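Local coordinates for protein ubiquinone biosynthesis accessory factor UbiJ (Escherichia coli, PDB 6H6O) that binds hydrophobic biosynthetic intermediates of ubiquinone through its SCP2 domain and stabilises the Ubi complex that makes this isoprenoid lipid under aerobic conditions, at residues F29-P34 / T38-L43; R49-V52 / T57-I60; L44-R49 / I113-N118. One frame throughout, in Å; residues are numbered along the deposited sequence.

Contact 1. Residues F29-P34 / T38-L43; sequences FLYRSP and TARSRL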
loop_
_atom_site.group_PDB
_atom_site.type_symbol
_atom_site.label_atom_id
_atom_site.label_comp_id
_atom_site.label_asym_id
_atom_site.label_seq_id
_atom_site.Cartn_x
_atom_site.Cartn_y
_atom_site.Cartn_z
ATOM N N PHE A 29 9.699 9.651 3.908
ATOM C CA PHE A 29 9.060 9.937 5.195
ATOM C C PHE A 29 10.016 9.896 6.405
ATOM O O PHE A 29 9.962 10.787 7.277
ATOM C CB PHE A 29 7.860 8.992 5.400
ATOM C CG PHE A 29 7.022 9.219 6.641
ATOM C CD1 PHE A 29 6.339 10.421 6.833
ATOM C CD2 PHE A 29 6.890 8.219 7.599
ATOM C CE1 PHE A 29 5.539 10.619 7.970
ATOM C CE2 PHE A 29 6.113 8.431 8.751
ATOM C CZ PHE A 29 5.442 9.625 8.925
ATOM N N LEU A 30 10.917 8.907 6.422
ATOM C CA LEU A 30 11.797 8.625 7.553
ATOM C C LEU A 30 13.245 9.047 7.423
ATOM O O LEU A 30 13.849 9.370 8.440
ATOM C CB LEU A 30 11.754 7.116 7.888
ATOM C CG LEU A 30 10.378 6.486 8.178
ATOM C CD1 LEU A 30 10.505 4.989 8.331
ATOM C CD2 LEU A 30 9.696 7.108 9.444
ATOM N N TYR A 31 13.817 9.027 6.213
ATOM C CA TYR A 31 15.244 9.303 6.024
ATOM C C TYR A 31 15.608 10.655 5.431
ATOM O O TYR A 31 16.801 10.983 5.381
ATOM C CB TYR A 31 15.864 8.195 5.157
ATOM C CG TYR A 31 16.226 6.967 5.950
ATOM C CD1 TYR A 31 15.269 5.999 6.252
ATOM C CD2 TYR A 31 17.523 6.781 6.424
ATOM C CE1 TYR A 31 15.599 4.871 7.005
ATOM C CE2 TYR A 31 17.872 5.643 7.135
ATOM C CZ TYR A 31 16.910 4.691 7.418
ATOM O OH TYR A 31 17.270 3.575 8.109
ATOM N N ARG A 32 14.623 11.426 4.956
ATOM C CA ARG A 32 14.918 12.714 4.326
ATOM C C ARG A 32 15.401 13.764 5.356
ATOM O O ARG A 32 16.294 14.548 5.041
ATOM C CB ARG A 32 13.678 13.226 3.571
ATOM C CG ARG A 32 13.862 14.511 2.780
ATOM C CD ARG A 32 12.610 14.810 1.974
ATOM N NE ARG A 32 12.713 16.077 1.243
ATOM C CZ ARG A 32 13.167 16.195 -0.003
ATOM N NH1 ARG A 32 13.232 17.388 -0.580
ATOM N NH2 ARG A 32 13.569 15.124 -0.676
ATOM N N SER A 33 14.820 13.766 6.565
ATOM C CA SER A 33 15.176 14.779 7.554
ATOM C C SER A 33 16.391 14.427 8.416
ATOM O O SER A 33 16.355 13.438 9.153
ATOM C CB SER A 33 13.988 15.128 8.431
ATOM O OG SER A 33 14.409 16.058 9.420
ATOM N N PRO A 34 17.432 15.290 8.430
ATOM C CA PRO A 34 18.584 15.020 9.314
ATOM C C PRO A 34 18.251 15.139 10.810
ATOM O O PRO A 34 18.999 14.590 11.625
ATOM C CB PRO A 34 19.627 16.056 8.884
ATOM C CG PRO A 34 18.862 17.132 8.233
ATOM C CD PRO A 34 17.621 16.532 7.647
ATOM N N THR A 38 19.162 10.613 15.397
ATOM C CA THR A 38 19.313 9.823 16.644
ATOM C C THR A 38 18.223 8.757 16.799
ATOM O O THR A 38 18.490 7.684 17.355
ATOM C CB THR A 38 19.428 10.700 17.882
ATOM O OG1 THR A 38 18.202 11.391 18.045
ATOM C CG2 THR A 38 20.616 11.663 17.821
ATOM N N ALA A 39 17.005 9.043 16.289
ATOM C CA ALA A 39 15.900 8.087 16.335
ATOM C C ALA A 39 16.165 6.946 15.343
ATOM O O ALA A 39 15.913 5.792 15.674
ATOM C CB ALA A 39 14.597 8.790 15.997
ATOM N N ARG A 40 16.711 7.247 14.152
ATOM C CA ARG A 40 17.040 6.189 13.170
ATOM C C ARG A 40 18.180 5.300 13.653
ATOM O O ARG A 40 18.170 4.099 13.353
ATOM C CB ARG A 40 17.398 6.777 11.812
ATOM C CG ARG A 40 16.195 7.391 11.107
ATOM C CD ARG A 40 16.475 7.797 9.671
ATOM N NE ARG A 40 17.655 8.658 9.550
ATOM C CZ ARG A 40 17.626 9.967 9.313
ATOM N NH1 ARG A 40 16.466 10.594 9.132
ATOM N NH2 ARG A 40 18.751 10.657 9.245
ATOM N N SER A 41 19.140 5.869 14.435
ATOM C CA SER A 41 20.309 5.105 14.921
ATOM C C SER A 41 19.929 3.844 15.692
ATOM O O SER A 41 20.638 2.840 15.611
ATOM C CB SER A 41 21.237 5.984 15.755
ATOM O OG SER A 41 20.734 6.146 17.069
ATOM N N ARG A 42 18.779 3.892 16.402
ATOM C CA ARG A 42 18.253 2.767 17.182
ATOM C C ARG A 42 17.905 1.540 16.298
ATOM O O ARG A 42 17.816 0.435 16.809
ATOM C CB ARG A 42 16.996 3.220 17.956
ATOM C CG ARG A 42 17.319 4.225 19.079
ATOM C CD ARG A 42 16.181 4.393 20.062
ATOM N NE ARG A 42 15.051 5.103 19.464
ATOM C CZ ARG A 42 14.470 6.185 19.979
ATOM N NH1 ARG A 42 14.904 6.703 21.121
ATOM N NH2 ARG A 42 13.448 6.755 19.354
ATOM N N LEU A 43 17.693 1.748 14.992
ATOM C CA LEU A 43 17.315 0.698 14.027
ATOM C C LEU A 43 18.474 0.263 13.123
ATOM O O LEU A 43 18.287 -0.646 12.311
ATOM C CB LEU A 43 16.141 1.189 13.143
ATOM C CG LEU A 43 14.809 1.377 13.867
ATOM C CD1 LEU A 43 13.840 2.203 13.008
ATOM C CD2 LEU A 43 14.158 0.037 14.232
HETATM O O HOH W 1 18.972 12.672 6.948
#

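Contact 2. Residues R49-V52 / T57-I60; sequences RVEV and TSLI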
loop_
_atom_site.group_PDB
_atom_site.type_symbol
_atom_site.label_atom_id
_atom_site.label_comp_id
_atom_site.label_asym_id
_atom_site.label_seq_id
_atom_site.Cartn_x
_atom_site.Cartn_y
_atom_site.Cartn_z
ATOM N N ARG A 49 10.754 -8.009 9.613
ATOM C CA ARG A 49 9.875 -8.750 8.700
ATOM C C ARG A 49 8.416 -8.431 9.025
ATOM O O ARG A 49 8.004 -8.541 10.175
ATOM C CB ARG A 49 10.141 -10.262 8.796
ATOM C CG ARG A 49 9.498 -11.056 7.664
ATOM C CD ARG A 49 10.023 -12.488 7.605
ATOM N NE ARG A 49 9.522 -13.145 6.399
ATOM C CZ ARG A 49 10.274 -13.671 5.437
ATOM N NH1 ARG A 49 11.596 -13.666 5.537
ATOM N NH2 ARG A 49 9.707 -14.212 4.366
ATOM N N VAL A 50 7.639 -8.055 8.009
ATOM C CA VAL A 50 6.232 -7.689 8.155
ATOM C C VAL A 50 5.393 -8.683 7.359
ATOM O O VAL A 50 5.537 -8.783 6.136
ATOM C CB VAL A 50 5.918 -6.203 7.773
ATOM C CG1 VAL A 50 4.448 -5.867 8.033
ATOM C CG2 VAL A 50 6.829 -5.210 8.496
ATOM N N GLU A 51 4.563 -9.458 8.073
ATOM C CA GLU A 51 3.649 -10.438 7.481
ATOM C C GLU A 51 2.261 -9.814 7.531
ATOM O O GLU A 51 1.691 -9.674 8.616
ATOM C CB GLU A 51 3.672 -11.769 8.252
ATOM C CG GLU A 51 5.050 -12.415 8.397
ATOM C CD GLU A 51 5.682 -13.044 7.168
ATOM O OE1 GLU A 51 5.096 -12.977 6.066
ATOM O OE2 GLU A 51 6.799 -13.587 7.308
ATOM N N VAL A 52 1.760 -9.347 6.386
ATOM C CA VAL A 52 0.441 -8.713 6.349
ATOM C C VAL A 52 -0.570 -9.843 6.113
ATOM O O VAL A 52 -0.520 -10.509 5.071
ATOM C CB VAL A 52 0.312 -7.540 5.320
ATOM C CG1 VAL A 52 -1.037 -6.845 5.465
ATOM C CG2 VAL A 52 1.421 -6.503 5.509
ATOM N N THR A 57 2.556 -12.724 0.427
ATOM C CA THR A 57 3.980 -12.405 0.506
ATOM C C THR A 57 4.373 -11.570 1.730
ATOM O O THR A 57 3.572 -10.817 2.256
ATOM C CB THR A 57 4.413 -11.681 -0.777
ATOM O OG1 THR A 57 3.544 -10.567 -0.998
ATOM C CG2 THR A 57 4.472 -12.604 -2.000
ATOM N N SER A 58 5.637 -11.655 2.117
ATOM C CA SER A 58 6.231 -10.907 3.229
ATOM C C SER A 58 6.816 -9.565 2.722
ATOM O O SER A 58 7.061 -9.405 1.522
ATOM C CB SER A 58 7.362 -11.733 3.844
ATOM O OG SER A 58 6.970 -13.062 4.142
ATOM N N LEU A 59 7.047 -8.626 3.654
ATOM C CA LEU A 59 7.752 -7.370 3.416
ATOM C C LEU A 59 8.939 -7.401 4.393
ATOM O O LEU A 59 8.760 -7.690 5.569
ATOM C CB LEU A 59 6.901 -6.139 3.732
ATOM C CG LEU A 59 5.804 -5.731 2.739
ATOM C CD1 LEU A 59 5.068 -4.524 3.278
ATOM C CD2 LEU A 59 6.389 -5.366 1.343
ATOM N N ILE A 60 10.128 -7.137 3.909
ATOM C CA ILE A 60 11.303 -7.139 4.776
ATOM C C ILE A 60 11.965 -5.762 4.676
ATOM O O ILE A 60 12.263 -5.295 3.584
ATOM C CB ILE A 60 12.244 -8.324 4.462
ATOM C CG1 ILE A 60 11.494 -9.697 4.587
ATOM C CG2 ILE A 60 13.463 -8.293 5.407
ATOM C CD1 ILE A 60 10.997 -10.276 3.278
HETATM O O HOH W 2 3.508 -8.877 4.117
#

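Contact 3. Residues L44-R49 / I113-N118; sequences LGKVLR and IQVVQN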
loop_
_atom_site.group_PDB
_atom_site.type_symbol
_atom_site.label_atom_id
_atom_site.label_comp_id
_atom_site.label_asym_id
_atom_site.label_seq_id
_atom_site.Cartn_x
_atom_site.Cartn_y
_atom_site.Cartn_z
ATOM N N LEU A 44 19.642 0.904 13.228
ATOM C CA LEU A 44 20.771 0.582 12.320
ATOM C C LEU A 44 21.133 -0.888 12.333
ATOM O O LEU A 44 21.314 -1.474 13.394
ATOM C CB LEU A 44 22.010 1.454 12.559
ATOM C CG LEU A 44 21.824 2.965 12.376
ATOM C CD1 LEU A 44 23.102 3.714 12.675
ATOM C CD2 LEU A 44 21.232 3.306 11.022
ATOM N N GLY A 45 21.147 -1.476 11.148
ATOM C CA GLY A 45 21.460 -2.889 10.962
ATOM C C GLY A 45 20.326 -3.853 11.228
ATOM O O GLY A 45 20.479 -5.059 11.001
ATOM N N LYS A 46 19.164 -3.348 11.658
ATOM C CA LYS A 46 18.022 -4.210 11.948
ATOM C C LYS A 46 17.291 -4.682 10.704
ATOM O O LYS A 46 17.192 -3.956 9.701
ATOM C CB LYS A 46 17.044 -3.544 12.947
ATOM C CG LYS A 46 17.688 -3.227 14.317
ATOM C CD LYS A 46 18.154 -4.475 15.103
ATOM C CE LYS A 46 18.693 -4.061 16.458
ATOM N NZ LYS A 46 19.306 -5.215 17.177
ATOM N N VAL A 47 16.791 -5.918 10.773
ATOM C CA VAL A 47 15.943 -6.564 9.763
ATOM C C VAL A 47 14.542 -6.771 10.393
ATOM O O VAL A 47 14.400 -7.549 11.350
ATOM C CB VAL A 47 16.509 -7.902 9.237
ATOM C CG1 VAL A 47 15.587 -8.474 8.144
ATOM C CG2 VAL A 47 17.938 -7.744 8.724
ATOM N N LEU A 48 13.528 -6.062 9.870
ATOM C CA LEU A 48 12.161 -6.155 10.361
ATOM C C LEU A 48 11.302 -6.822 9.294
ATOM O O LEU A 48 11.151 -6.270 8.202
ATOM C CB LEU A 48 11.620 -4.755 10.697
ATOM C CG LEU A 48 10.117 -4.627 11.107
ATOM C CD1 LEU A 48 9.791 -5.466 12.372
ATOM C CD2 LEU A 48 9.740 -3.149 11.359
ATOM N N ARG A 49 10.754 -8.009 9.613
ATOM C CA ARG A 49 9.875 -8.750 8.700
ATOM C C ARG A 49 8.416 -8.431 9.025
ATOM O O ARG A 49 8.004 -8.541 10.175
ATOM C CB ARG A 49 10.141 -10.262 8.796
ATOM C CG ARG A 49 9.498 -11.056 7.664
ATOM C CD ARG A 49 10.023 -12.488 7.605
ATOM N NE ARG A 49 9.522 -13.145 6.399
ATOM C CZ ARG A 49 10.274 -13.671 5.437
ATOM N NH1 ARG A 49 11.596 -13.666 5.537
ATOM N NH2 ARG A 49 9.707 -14.212 4.366
ATOM N N ILE A 113 11.088 -7.248 20.417
ATOM C CA ILE A 113 10.007 -6.243 20.513
ATOM C C ILE A 113 10.542 -4.774 20.376
ATOM O O ILE A 113 9.824 -3.917 19.869
ATOM C CB ILE A 113 9.151 -6.451 21.810
ATOM C CG1 ILE A 113 7.792 -5.707 21.709
ATOM C CG2 ILE A 113 9.944 -6.084 23.094
ATOM C CD1 ILE A 113 6.781 -5.974 22.862
ATOM N N GLN A 114 11.799 -4.523 20.790
ATOM C CA GLN A 114 12.425 -3.194 20.737
ATOM C C GLN A 114 12.501 -2.643 19.321
ATOM O O GLN A 114 12.328 -1.445 19.140
ATOM C CB GLN A 114 13.814 -3.187 21.408
ATOM C CG GLN A 114 13.749 -3.440 22.913
ATOM C CD GLN A 114 15.095 -3.292 23.573
ATOM O OE1 GLN A 114 15.973 -4.156 23.464
ATOM N NE2 GLN A 114 15.276 -2.199 24.294
ATOM N N VAL A 115 12.688 -3.519 18.313
ATOM C CA VAL A 115 12.760 -3.120 16.901
ATOM C C VAL A 115 11.463 -2.432 16.461
ATOM O O VAL A 115 11.516 -1.304 15.953
ATOM C CB VAL A 115 13.175 -4.314 15.970
ATOM C CG1 VAL A 115 13.087 -3.926 14.489
ATOM C CG2 VAL A 115 14.583 -4.811 16.310
ATOM N N VAL A 116 10.302 -3.074 16.689
ATOM C CA VAL A 116 9.013 -2.477 16.305
ATOM C C VAL A 116 8.707 -1.235 17.197
ATOM O O VAL A 116 8.200 -0.241 16.684
ATOM C CB VAL A 116 7.846 -3.504 16.221
ATOM C CG1 VAL A 116 7.527 -4.116 17.590
ATOM C CG2 VAL A 116 6.605 -2.877 15.574
ATOM N N GLN A 117 9.063 -1.272 18.494
ATOM C CA GLN A 117 8.879 -0.100 19.368
ATOM C C GLN A 117 9.674 1.101 18.820
ATOM O O GLN A 117 9.130 2.208 18.737
ATOM C CB GLN A 117 9.319 -0.399 20.813
ATOM C CG GLN A 117 8.365 -1.335 21.554
ATOM C CD GLN A 117 8.941 -1.831 22.865
ATOM O OE1 GLN A 117 10.142 -1.739 23.133
ATOM N NE2 GLN A 117 8.104 -2.406 23.712
ATOM N N ASN A 118 10.934 0.862 18.390
ATOM C CA ASN A 118 11.805 1.912 17.838
ATOM C C ASN A 118 11.297 2.386 16.481
ATOM O O ASN A 118 11.352 3.575 16.201
ATOM C CB ASN A 118 13.266 1.455 17.771
ATOM C CG ASN A 118 13.868 1.305 19.154
ATOM O OD1 ASN A 118 13.432 1.930 20.115
ATOM N ND2 ASN A 118 14.898 0.496 19.289
#

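Contact 1. Residues F29-P34 / T38-L43
Tyr31, where helix 14-30 gives way to the following loop, and Arg40 of the short helix 37-41 have their CA atoms 8.0 Å apart, too far for backbone pairing, and the side chain of Arg40 spans the distance. The chain of Arg40 bends at chi3 (-53°), which turns the guanidinium back toward the polypeptide leaving the long helix. There Arg40 NH1 donates to two carbonyls at once: to Leu30 O at 3.0 Å, in the carbonyl plane and on a lone pair, and to Ser33 O at 2.8 Å, where the bond is fairly straight (163°) although the donor stands above the carbonyl plane. Both oxygens lie close to the guanidinium plane, so the group is held flat at that edge. The two successive helices of the SCP2 domain, 14-30 and 37-41, are joined by a short loop, and a cationic side chain from the second meets Leu30 O at the C-terminal end of the first and Ser33 O in the loop; the partial negative charge expected at the helix end probably favours the bond to Leu30 O. The aliphatic part of the same arginine serves Tyr31. Arg40 CD sits almost over the middle of the Tyr31 ring, 3.6 Å from its centroid, in a CH-pi contact, while Arg40 NE comes within 3.6 Å of Tyr31 CD2. Ring and guanidinium planes are 21° apart. A water donates to Tyr31 O and accepts a weak bond from Arg40 NH2 at 3.1 Å. At the far end of the ring, Tyr31 OH bonds to Ser64 O. Ser33 OG bonds to Asp129, a residue of one of the calcium sites.

Contact 2. Residues R49-V52 / T57-I60
Val50 and Leu59 form an antiparallel hydrogen-bonded pair in a beta hairpin, strands 47-52 and 58-63, of the mixed sheet of the SCP2 domain. Backbone bonds run both ways between them, Val50 N to Leu59 O at 2.7 Å and Leu59 N to Val50 O at 2.9 Å. Their side chains share one face of the sheet, Val50 CB to Leu59 CB 4.2 Å, where Leu59 also touches Ile22 of helix 14-30. The polar contacts gather on the other face. Arg49, its CG anti to the backbone N (chi1 -167°), runs extended beside its neighbours: Arg49 NE makes a salt bridge with Glu51 OE2 (2.9 Å), and Arg49 NH2 donates to Ser58 OG (3.0 Å). Ser58 OG in turn donates to Glu51 OE1 at 2.7 Å, on the syn side, closing a ring of three side chains. On this face too, Ile60 CD1 lies over the centre of one face of the Arg49 guanidinium, 4.0 Å above its plane. A leucine in place of Arg49 would probably leave the Glu51 carboxylate without its countercharge and Ser58 OG without its donor. Toward the turn the strands part, and a water accepts from Val52 N while donating to Val50 O and to Thr57 O, the last at 2.7 Å.

Contact 3. Residues L44-R49 / I113-N118
Lys46, Leu48 and Val115 meet without any flat group: no ring, amide or guanidinium offers a face or an edge here, and the surfaces that touch are methyls and methylenes. Val115 carries the contact on the helix side. A chi1 of 173° sets its two methyls toward different partners on segment 44-49. Val115 CG1 approaches the methylene of Leu48, 4.1 Å from Leu48 CB, whereas Val115 CG2 lies against the aliphatic run of Lys46, 3.8 Å from Lys46 CD and 4.0 Å from Lys46 CG. Lys46 reaches this position by a bend at chi2 (-64°), and the two side chains cross obliquely, the lysine passing over the methyl with its hydrocarbon part. The backbones stay well apart, Leu48 CA and Val115 CA being 7.2 Å from each other. This is helix-on-sheet packing in the alpha/beta fold of the SCP2 domain: the N-terminal part of helix 113-128, through Val115, packs on Leu48 of strand 47-52, a central strand of the mixed sheet, and on Lys46 just before it, although 63 residues separate the segments in sequence. The same helix extends its hold to the next strand, where Val115 also touches Cys80 and Val116 touches Val82. Alternation along the strand sorts the residues, for Val47 turns away from the helix and rests on Trp74 instead. Lys46, at the margin of the buried patch, has its side chain about 5 Å, at nearest atoms, from a bound malate and also from a calcium ion. Asp79, a residue of the malate pocket, accepts a hydrogen bond from Val47 N.

How the contacts relate
Contacts 1 and 3 are largely buried, whereas contact 2 lies nearer the surface, and the chemistry follows only in part. Contact 3 is made by aliphatic groups, the hydrocarbon part of Lys46 among them; contact 1 places a charged group inside and pays for it with carbonyl partners; contact 2 combines backbone pairing with a charged network. Contacts 2 and 3 both draw on strand 47-52, with Arg49 active in contact 2 alone of the two, and they touch where Ile60 CG2 meets Val47 CG1 at 3.5 Å. Contact 1 abuts contact 3 through Leu43, whose CD2 is 3.4 Å from Val115 O. Contacts 1 and 2, their centres about 21 Å apart, do not touch and lie on opposite sides of the chain's centre.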